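Local coordinates for protein phosphatidylinositol-specific phospholipase C1 (PDB 3H4X) that belongs to the phosphatidylinositol-specific phospholipase C family, as a probably calcium-dependent enzyme built on a barrel-like alpha/beta fold, at residues A[82-95]-A[100-114]. Numbering follows the deposited sequence.
Sequences NNSNCEGAANASEL and RDQDFAGCLSDMRAW. With EOH (ethanol), chain G; EOH (ethanol), chain F.
With D110 CG beside its own backbone N (chi1 -73°) and OD1 nearly eclipsed with CA (chi2 4°), this helix residue turns OD1 toward A89 N and OD2 toward E87 N of the loop 82-95; in S84, a chi1 of 78° sets OG between backbone N and carbonyl carbon, where it can serve an ST turn. The pair illustrates how a long loop of an alpha/beta barrel is fastened to the outer side of a helix, its main-chain N-H groups held largely by side-chain oxygens of segment 100-114, D110 above all. D110 OD2 takes E87 N on its syn side at 2.8 Å, a nearly straight bond (169°), while OD1 receives A89 N almost in line with its C-O bond, also at 2.8 Å. Water 3 links D110 OD2 to E87 OE1, probably easing the approach of two carboxylates; E87 itself is tied to the backbone of R96, T97 and K98.

Before the helix the two segments exchange bonds. D101 N donates to S84 O from above the carbonyl plane, and D101 OD1 accepts S84 N on its anti side, while K42 makes a salt bridge to the same oxygen; K42, N83 and D101 line an acetyl pocket. S84 OG accepts from C86 N and donates to Q102 O, in the carbonyl plane on a lone pair. D103 starts helix 104-117 as N-cap, its OD1 accepting from G106 N.

Toward the ends of the two segments the contacts turn apolar. L95 CD1 lies 4.0 Å from W114 CB, and L95 CD2 is 4.4 Å from A113 CB. The far face of the helix, with L108 and M111, packs on strand 189-195. Deeper in the contact, C86 SG rests against C107 CB at 3.4 Å.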
ATOM      1  N   ASN A  82       7.126 -18.470  -8.110  1.00 10.01           N
ATOM      2  CA  ASN A  82       7.120 -17.303  -7.233  1.00  9.76           C
ATOM      3  C   ASN A  82       8.472 -17.218  -6.554  1.00  9.48           C
ATOM      4  O   ASN A  82       9.224 -18.190  -6.535  1.00  9.92           O
ATOM      5  CB  ASN A  82       6.033 -17.424  -6.163  1.00  9.86           C
ATOM      6  CG  ASN A  82       4.644 -17.502  -6.749  1.00  9.85           C
ATOM      7  OD1 ASN A  82       4.002 -16.485  -6.996  1.00  9.91           O
ATOM      8  ND2 ASN A  82       4.166 -18.721  -6.968  1.00 10.98           N
ATOM      9  N   ASN A  83       8.785 -16.060  -5.993  1.00  9.34           N
ATOM     10  CA  ASN A  83       9.995 -15.897  -5.213  1.00  9.26           C
ATOM     11  C   ASN A  83       9.633 -14.989  -4.051  1.00  9.07           C
ATOM     12  O   ASN A  83       9.595 -13.766  -4.187  1.00  9.01           O
ATOM     13  CB  ASN A  83      11.119 -15.318  -6.079  1.00  9.74           C
ATOM     14  CG  ASN A  83      12.431 -15.184  -5.330  1.00 10.38           C
ATOM     15  OD1 ASN A  83      12.467 -15.191  -4.100  1.00 11.63           O
ATOM     16  ND2 ASN A  83      13.521 -15.049  -6.076  1.00 11.56           N
ATOM     17  N   SER A  84       9.314 -15.605  -2.917  1.00  8.97           N
ATOM     18  CA  SER A  84       8.693 -14.884  -1.823  1.00  9.04           C
ATOM     19  C   SER A  84       8.917 -15.604  -0.510  1.00  8.93           C
ATOM     20  O   SER A  84       9.306 -16.777  -0.483  1.00  9.07           O
ATOM     21  CB  SER A  84       7.187 -14.781  -2.062  1.00  9.33           C
ATOM     22  OG  SER A  84       6.558 -16.012  -1.739  1.00 10.09           O
ATOM     23  N   ASN A  85       8.644 -14.893   0.579  1.00  8.73           N
ATOM     24  CA  ASN A  85       8.721 -15.465   1.915  1.00  8.87           C
ATOM     25  C   ASN A  85       7.355 -15.904   2.441  1.00  9.11           C
ATOM     26  O   ASN A  85       7.200 -16.202   3.625  1.00  8.81           O
ATOM     27  CB  ASN A  85       9.381 -14.481   2.879  1.00  9.11           C
ATOM     28  CG  ASN A  85       8.659 -13.152   2.946  1.00  8.42           C
ATOM     29  OD1 ASN A  85       7.523 -13.021   2.489  1.00  8.39           O
ATOM     30  ND2 ASN A  85       9.318 -12.154   3.520  1.00  9.02           N
ATOM     31  N   CYS A  86       6.370 -15.957   1.554  1.00  9.63           N
ATOM     32  CA  CYS A  86       5.010 -16.331   1.936  1.00 10.54           C
ATOM     33  C   CYS A  86       4.861 -17.850   1.993  1.00 10.59           C
ATOM     34  O   CYS A  86       5.410 -18.556   1.143  1.00 10.65           O
ATOM     35  CB  CYS A  86       4.011 -15.720   0.955  1.00 11.20           C
ATOM     36  SG  CYS A  86       4.228 -13.933   0.751  1.00 14.50           S
ATOM     37  N   GLU A  87       4.125 -18.350   2.988  1.00 11.20           N
ATOM     38  CA  GLU A  87       4.009 -19.799   3.213  1.00 12.13           C
ATOM     39  C   GLU A  87       2.626 -20.375   2.956  1.00 12.22           C
ATOM     40  O   GLU A  87       2.479 -21.591   2.844  1.00 12.65           O
ATOM     41  CB  GLU A  87       4.317 -20.187   4.658  1.00 12.93           C
ATOM     42  CG  GLU A  87       5.462 -19.545   5.364  1.00 14.41           C
ATOM     43  CD  GLU A  87       5.383 -19.846   6.857  1.00 15.33           C
ATOM     44  OE1 GLU A  87       5.161 -18.910   7.652  1.00 15.84           O
ATOM     45  OE2 GLU A  87       5.486 -21.036   7.240  1.00 15.17           O
ATOM     46  N   GLY A  88       1.601 -19.533   2.942  1.00 12.27           N
ATOM     47  CA  GLY A  88       0.232 -20.037   2.887  1.00 12.82           C
ATOM     48  C   GLY A  88      -0.156 -20.808   4.139  1.00 13.02           C
ATOM     49  O   GLY A  88      -0.793 -21.861   4.060  1.00 13.64           O
ATOM     50  N   ALA A  89       0.231 -20.291   5.300  1.00 12.99           N
ATOM     51  CA  ALA A  89      -0.113 -20.923   6.572  1.00 13.24           C
ATOM     52  C   ALA A  89      -1.625 -21.013   6.746  1.00 13.57           C
ATOM     53  O   ALA A  89      -2.343 -20.056   6.470  1.00 13.75           O
ATOM     54  CB  ALA A  89       0.499 -20.150   7.727  1.00 13.44           C
ATOM     55  N   ALA A  90      -2.103 -22.161   7.217  1.00 13.96           N
ATOM     56  CA  ALA A  90      -3.537 -22.356   7.433  1.00 14.26           C
ATOM     57  C   ALA A  90      -4.014 -21.669   8.710  1.00 14.27           C
ATOM     58  O   ALA A  90      -5.190 -21.332   8.846  1.00 14.91           O
ATOM     59  CB  ALA A  90      -3.872 -23.843   7.473  1.00 14.52           C
ATOM     60  N   ASN A  91      -3.096 -21.470   9.649  1.00 14.23           N
ATOM     61  CA  ASN A  91      -3.414 -20.834  10.920  1.00 14.34           C
ATOM     62  C   ASN A  91      -2.131 -20.389  11.601  1.00 14.31           C
ATOM     63  O   ASN A  91      -1.039 -20.682  11.120  1.00 13.78           O
ATOM     64  CB  ASN A  91      -4.198 -21.793  11.816  1.00 14.55           C
ATOM     65  CG  ASN A  91      -3.480 -23.108  12.023  1.00 15.20           C
ATOM     66  OD1 ASN A  91      -2.346 -23.134  12.492  1.00 15.91           O
ATOM     67  ND2 ASN A  91      -4.134 -24.206  11.666  1.00 16.81           N
ATOM     68  N   ALA A  92      -2.263 -19.685  12.721  1.00 14.68           N
ATOM     69  CA  ALA A  92      -1.104 -19.115  13.398  1.00 15.35           C
ATOM     70  C   ALA A  92      -0.100 -20.178  13.844  1.00 15.40           C
ATOM     71  O   ALA A  92       1.103 -19.920  13.883  1.00 15.68           O
ATOM     72  CB  ALA A  92      -1.542 -18.261  14.580  1.00 15.80           C
ATOM     73  N   SER A  93      -0.592 -21.370  14.181  1.00 15.40           N
ATOM     74  CA  SER A  93       0.281 -22.448  14.652  1.00 15.33           C
ATOM     75  C   SER A  93       1.279 -22.857  13.575  1.00 14.87           C
ATOM     76  O   SER A  93       2.334 -23.429  13.872  1.00 14.61           O
ATOM     77  CB  SER A  93      -0.537 -23.670  15.092  1.00 15.59           C
ATOM     78  OG  SER A  93      -0.829 -24.524  13.997  1.00 16.52           O
ATOM     79  N   GLU A  94       0.940 -22.554  12.325  1.00 14.50           N
ATOM     80  CA  GLU A  94       1.747 -22.955  11.178  1.00 14.35           C
ATOM     81  C   GLU A  94       2.704 -21.874  10.687  1.00 13.78           C
ATOM     82  O   GLU A  94       3.473 -22.108   9.762  1.00 13.65           O
ATOM     83  CB  GLU A  94       0.855 -23.388  10.009  1.00 14.79           C
ATOM     84  CG  GLU A  94       0.048 -24.647  10.263  1.00 16.17           C
ATOM     85  CD  GLU A  94      -0.591 -25.198   8.999  1.00 17.88           C
ATOM     86  OE1 GLU A  94      -0.556 -24.511   7.953  1.00 18.35           O
ATOM     87  OE2 GLU A  94      -1.129 -26.324   9.047  1.00 19.51           O
ATOM     88  N   LEU A  95       2.655 -20.689  11.282  1.00 13.28           N
ATOM     89  CA  LEU A  95       3.554 -19.629  10.841  1.00 12.87           C
ATOM     90  C   LEU A  95       5.005 -20.012  11.133  1.00 12.25           C
ATOM     91  O   LEU A  95       5.320 -20.533  12.209  1.00 12.28           O
ATOM     92  CB  LEU A  95       3.187 -18.291  11.481  1.00 13.10           C
ATOM     93  CG  LEU A  95       1.886 -17.670  10.958  1.00 13.90           C
ATOM     94  CD1 LEU A  95       1.458 -16.508  11.834  1.00 14.73           C
ATOM     95  CD2 LEU A  95       2.022 -17.233   9.503  1.00 14.54           C
ATOM     96  N   ARG A 100       8.319 -21.883   1.352  1.00 12.04           N
ATOM     97  CA  ARG A 100       7.961 -20.525   0.979  1.00 11.31           C
ATOM     98  C   ARG A 100       7.700 -20.434  -0.527  1.00 10.91           C
ATOM     99  O   ARG A 100       7.228 -21.399  -1.128  1.00 10.99           O
ATOM    100  CB  ARG A 100       9.039 -19.558   1.478  1.00 11.36           C
ATOM    101  CG  ARG A 100       9.148 -19.557   3.008  1.00 11.70           C
ATOM    102  CD  ARG A 100      10.428 -18.906   3.495  1.00 12.78           C
ATOM    103  NE  ARG A 100      11.605 -19.688   3.126  1.00 14.13           N
ATOM    104  CZ  ARG A 100      12.855 -19.265   3.279  1.00 14.36           C
ATOM    105  NH1 ARG A 100      13.093 -18.069   3.796  1.00 13.89           N
ATOM    106  NH2 ARG A 100      13.869 -20.039   2.912  1.00 15.82           N
ATOM    107  N   ASP A 101       7.977 -19.284  -1.134  1.00 10.70           N
ATOM    108  CA  ASP A 101       7.716 -19.086  -2.563  1.00 10.70           C
ATOM    109  C   ASP A 101       6.251 -19.344  -2.924  1.00 10.34           C
ATOM    110  O   ASP A 101       5.946 -19.880  -3.992  1.00 10.58           O
ATOM    111  CB  ASP A 101       8.636 -19.965  -3.422  1.00 10.92           C
ATOM    112  CG  ASP A 101      10.091 -19.546  -3.344  1.00 12.28           C
ATOM    113  OD1 ASP A 101      10.373 -18.393  -2.961  1.00 12.28           O
ATOM    114  OD2 ASP A 101      10.963 -20.375  -3.684  1.00 14.73           O
ATOM    115  N   GLN A 102       5.342 -18.949  -2.040  1.00 10.48           N
ATOM    116  CA  GLN A 102       3.923 -19.020  -2.363  1.00 10.52           C
ATOM    117  C   GLN A 102       3.437 -17.744  -3.049  1.00 10.19           C
ATOM    118  O   GLN A 102       4.126 -16.720  -3.051  1.00 10.29           O
ATOM    119  CB  GLN A 102       3.094 -19.339  -1.117  1.00 10.82           C
ATOM    120  CG  GLN A 102       3.505 -20.639  -0.450  1.00 11.90           C
ATOM    121  CD  GLN A 102       3.413 -21.817  -1.398  1.00 13.48           C
ATOM    122  OE1 GLN A 102       2.330 -22.176  -1.848  1.00 14.47           O
ATOM    123  NE2 GLN A 102       4.554 -22.428  -1.699  1.00 14.28           N
ATOM    124  N   ASP A 103       2.249 -17.830  -3.637  1.00 10.04           N
ATOM    125  CA  ASP A 103       1.670 -16.746  -4.419  1.00  9.95           C
ATOM    126  C   ASP A 103       0.883 -15.758  -3.555  1.00  9.34           C
ATOM    127  O   ASP A 103       0.966 -15.783  -2.327  1.00  9.24           O
ATOM    128  CB  ASP A 103       0.773 -17.319  -5.518  1.00 10.72           C
ATOM    129  CG  ASP A 103      -0.411 -18.098  -4.964  1.00 12.11           C
ATOM    130  OD1 ASP A 103      -0.579 -18.159  -3.728  1.00 13.19           O
ATOM    131  OD2 ASP A 103      -1.179 -18.657  -5.776  1.00 15.89           O
ATOM    132  N   PHE A 104       0.118 -14.887  -4.203  1.00  9.05           N
ATOM    133  CA  PHE A 104      -0.614 -13.845  -3.486  1.00  8.65           C
ATOM    134  C   PHE A 104      -1.631 -14.455  -2.523  1.00  8.48           C
ATOM    135  O   PHE A 104      -1.769 -14.002  -1.383  1.00  8.47           O
ATOM    136  CB  PHE A 104      -1.284 -12.894  -4.479  1.00  9.02           C
ATOM    137  CG  PHE A 104      -1.988 -11.720  -3.844  1.00  9.17           C
ATOM    138  CD1 PHE A 104      -1.434 -11.037  -2.769  1.00  9.59           C
ATOM    139  CD2 PHE A 104      -3.193 -11.273  -4.361  1.00  9.56           C
ATOM    140  CE1 PHE A 104      -2.085  -9.944  -2.207  1.00 10.59           C
ATOM    141  CE2 PHE A 104      -3.844 -10.184  -3.805  1.00 10.27           C
ATOM    142  CZ  PHE A 104      -3.287  -9.521  -2.729  1.00 10.91           C
ATOM    143  N   ALA A 105      -2.343 -15.486  -2.972  1.00  8.60           N
ATOM    144  CA  ALA A 105      -3.270 -16.180  -2.087  1.00  8.82           C
ATOM    145  C   ALA A 105      -2.551 -16.710  -0.845  1.00  8.90           C
ATOM    146  O   ALA A 105      -3.103 -16.684   0.257  1.00  9.21           O
ATOM    147  CB  ALA A 105      -3.988 -17.304  -2.824  1.00  9.45           C
ATOM    148  N   GLY A 106      -1.322 -17.190  -1.023  1.00  9.07           N
ATOM    149  CA  GLY A 106      -0.523 -17.667   0.100  1.00  9.31           C
ATOM    150  C   GLY A 106      -0.149 -16.549   1.057  1.00  9.12           C
ATOM    151  O   GLY A 106      -0.185 -16.719   2.277  1.00  9.38           O
ATOM    152  N   CYS A 107       0.215 -15.399   0.503  1.00  8.82           N
ATOM    153  CA  CYS A 107       0.503 -14.228   1.314  1.00  9.12           C
ATOM    154  C   CYS A 107      -0.714 -13.834   2.150  1.00  8.59           C
ATOM    155  O   CYS A 107      -0.610 -13.580   3.352  1.00  8.39           O
ATOM    156  CB  CYS A 107       0.915 -13.066   0.414  1.00  9.41           C
ATOM    157  SG  CYS A 107       1.265 -11.548   1.298  1.00 13.33           S
ATOM    158  N   LEU A 108      -1.870 -13.773   1.502  1.00  8.02           N
ATOM    159  CA  LEU A 108      -3.107 -13.419   2.179  1.00  7.89           C
ATOM    160  C   LEU A 108      -3.447 -14.416   3.282  1.00  7.98           C
ATOM    161  O   LEU A 108      -3.956 -14.035   4.337  1.00  8.07           O
ATOM    162  CB  LEU A 108      -4.250 -13.311   1.170  1.00  7.95           C
ATOM    163  CG  LEU A 108      -4.154 -12.148   0.181  1.00  7.80           C
ATOM    164  CD1 LEU A 108      -5.157 -12.351  -0.945  1.00  8.52           C
ATOM    165  CD2 LEU A 108      -4.368 -10.809   0.880  1.00  8.94           C
ATOM    166  N   SER A 109      -3.167 -15.692   3.041  1.00  8.61           N
ATOM    167  CA  SER A 109      -3.358 -16.701   4.074  1.00  9.37           C
ATOM    168  C   SER A 109      -2.457 -16.428   5.278  1.00  9.22           C
ATOM    169  O   SER A 109      -2.900 -16.527   6.424  1.00  9.14           O
ATOM    170  CB  SER A 109      -3.102 -18.104   3.522  1.00  9.92           C
ATOM    171  OG  SER A 109      -4.088 -18.467   2.574  1.00 12.38           O
ATOM    172  N   ASP A 110      -1.196 -16.087   5.029  1.00  9.27           N
ATOM    173  CA  ASP A 110      -0.286 -15.754   6.124  1.00  9.23           C
ATOM    174  C   ASP A 110      -0.837 -14.571   6.913  1.00  8.80           C
ATOM    175  O   ASP A 110      -0.811 -14.563   8.149  1.00  9.01           O
ATOM    176  CB  ASP A 110       1.111 -15.396   5.606  1.00  9.56           C
ATOM    177  CG  ASP A 110       1.891 -16.601   5.113  1.00 10.15           C
ATOM    178  OD1 ASP A 110       1.335 -17.719   5.093  1.00 11.57           O
ATOM    179  OD2 ASP A 110       3.072 -16.417   4.740  1.00 10.71           O
ATOM    180  N   MET A 111      -1.323 -13.565   6.190  1.00  8.47           N
ATOM    181  CA  MET A 111      -1.892 -12.378   6.822  1.00  8.19           C
ATOM    182  C   MET A 111      -3.084 -12.723   7.708  1.00  8.09           C
ATOM    183  O   MET A 111      -3.207 -12.221   8.821  1.00  8.05           O
ATOM    184  CB  MET A 111      -2.310 -11.354   5.764  1.00  8.28           C
ATOM    185  CG  MET A 111      -1.146 -10.704   5.044  1.00  8.66           C
ATOM    186  SD  MET A 111      -1.658  -9.634   3.693  1.00  9.98           S
ATOM    187  CE  MET A 111      -2.593  -8.379   4.556  1.00 11.83           C
ATOM    188  N   ARG A 112      -3.976 -13.562   7.199  1.00  8.21           N
ATOM    189  CA  ARG A 112      -5.149 -13.973   7.967  1.00  8.74           C
ATOM    190  C   ARG A 112      -4.748 -14.746   9.222  1.00  8.84           C
ATOM    191  O   ARG A 112      -5.268 -14.493  10.312  1.00  9.09           O
ATOM    192  CB  ARG A 112      -6.086 -14.819   7.100  1.00  8.84           C
ATOM    193  CG  ARG A 112      -7.302 -15.369   7.833  1.00 10.64           C
ATOM    194  CD  ARG A 112      -8.124 -14.257   8.453  1.00 12.21           C
ATOM    195  NE  ARG A 112      -9.321 -14.756   9.130  1.00 13.50           N
ATOM    196  CZ  ARG A 112     -10.497 -14.942   8.538  1.00 14.18           C
ATOM    197  NH1 ARG A 112     -10.642 -14.681   7.247  1.00 14.80           N
ATOM    198  NH2 ARG A 112     -11.532 -15.396   9.238  1.00 15.28           N
ATOM    199  N   ALA A 113      -3.814 -15.681   9.067  1.00  8.95           N
ATOM    200  CA  ALA A 113      -3.344 -16.482  10.190  1.00  9.22           C
ATOM    201  C   ALA A 113      -2.737 -15.586  11.265  1.00  9.32           C
ATOM    202  O   ALA A 113      -3.035 -15.719  12.454  1.00  9.71           O
ATOM    203  CB  ALA A 113      -2.327 -17.500   9.712  1.00  9.56           C
ATOM    204  N   TRP A 114      -1.893 -14.659  10.831  1.00  9.19           N
ATOM    205  CA  TRP A 114      -1.232 -13.740  11.740  1.00  9.32           C
ATOM    206  C   TRP A 114      -2.254 -12.821  12.412  1.00  9.56           C
ATOM    207  O   TRP A 114      -2.194 -12.576  13.618  1.00 10.13           O
ATOM    208  CB  TRP A 114      -0.181 -12.933  10.973  1.00  9.30           C
ATOM    209  CG  TRP A 114       0.536 -11.934  11.799  1.00  9.50           C
ATOM    210  CD1 TRP A 114       1.680 -12.128  12.518  1.00  9.98           C
ATOM    211  CD2 TRP A 114       0.165 -10.568  11.995  1.00 10.20           C
ATOM    212  NE1 TRP A 114       2.040 -10.966  13.154  1.00 11.03           N
ATOM    213  CE2 TRP A 114       1.126  -9.992  12.848  1.00 10.83           C
ATOM    214  CE3 TRP A 114      -0.887  -9.773  11.531  1.00 10.65           C
ATOM    215  CZ2 TRP A 114       1.065  -8.658  13.247  1.00 11.14           C
ATOM    216  CZ3 TRP A 114      -0.945  -8.452  11.926  1.00 11.29           C
ATOM    217  CH2 TRP A 114       0.025  -7.908  12.773  1.00 11.09           C
TER
HETATM  218  C1  EOH G 345      11.446 -22.232   0.122  1.00 27.82           C
HETATM  219  C2  EOH G 345      12.672 -21.378  -0.176  1.00 27.88           C
HETATM  220  O   EOH G 345      11.221 -22.364   1.508  1.00 27.75           O
HETATM  221  C1  EOH F 344     -13.013 -14.759   5.220  1.00 28.18           C
HETATM  222  C2  EOH F 344     -14.045 -14.413   4.152  1.00 28.00           C
HETATM  223  O   EOH F 344     -13.439 -14.386   6.513  1.00 28.25           O
HETATM  224  O   HOH W   1      11.779 -20.152  -6.283  1.00 24.93           O
HETATM  225  O   HOH W   2       6.484 -21.195  -6.218  1.00 35.54           O
HETATM  226  O   HOH W   3       4.820 -16.297   6.918  1.00 11.87           O
HETATM  227  O   HOH W   4      -4.621 -18.578   6.867  1.00 15.66           O
HETATM  228  O   HOH W   5      -4.359 -18.107  13.267  1.00 20.68           O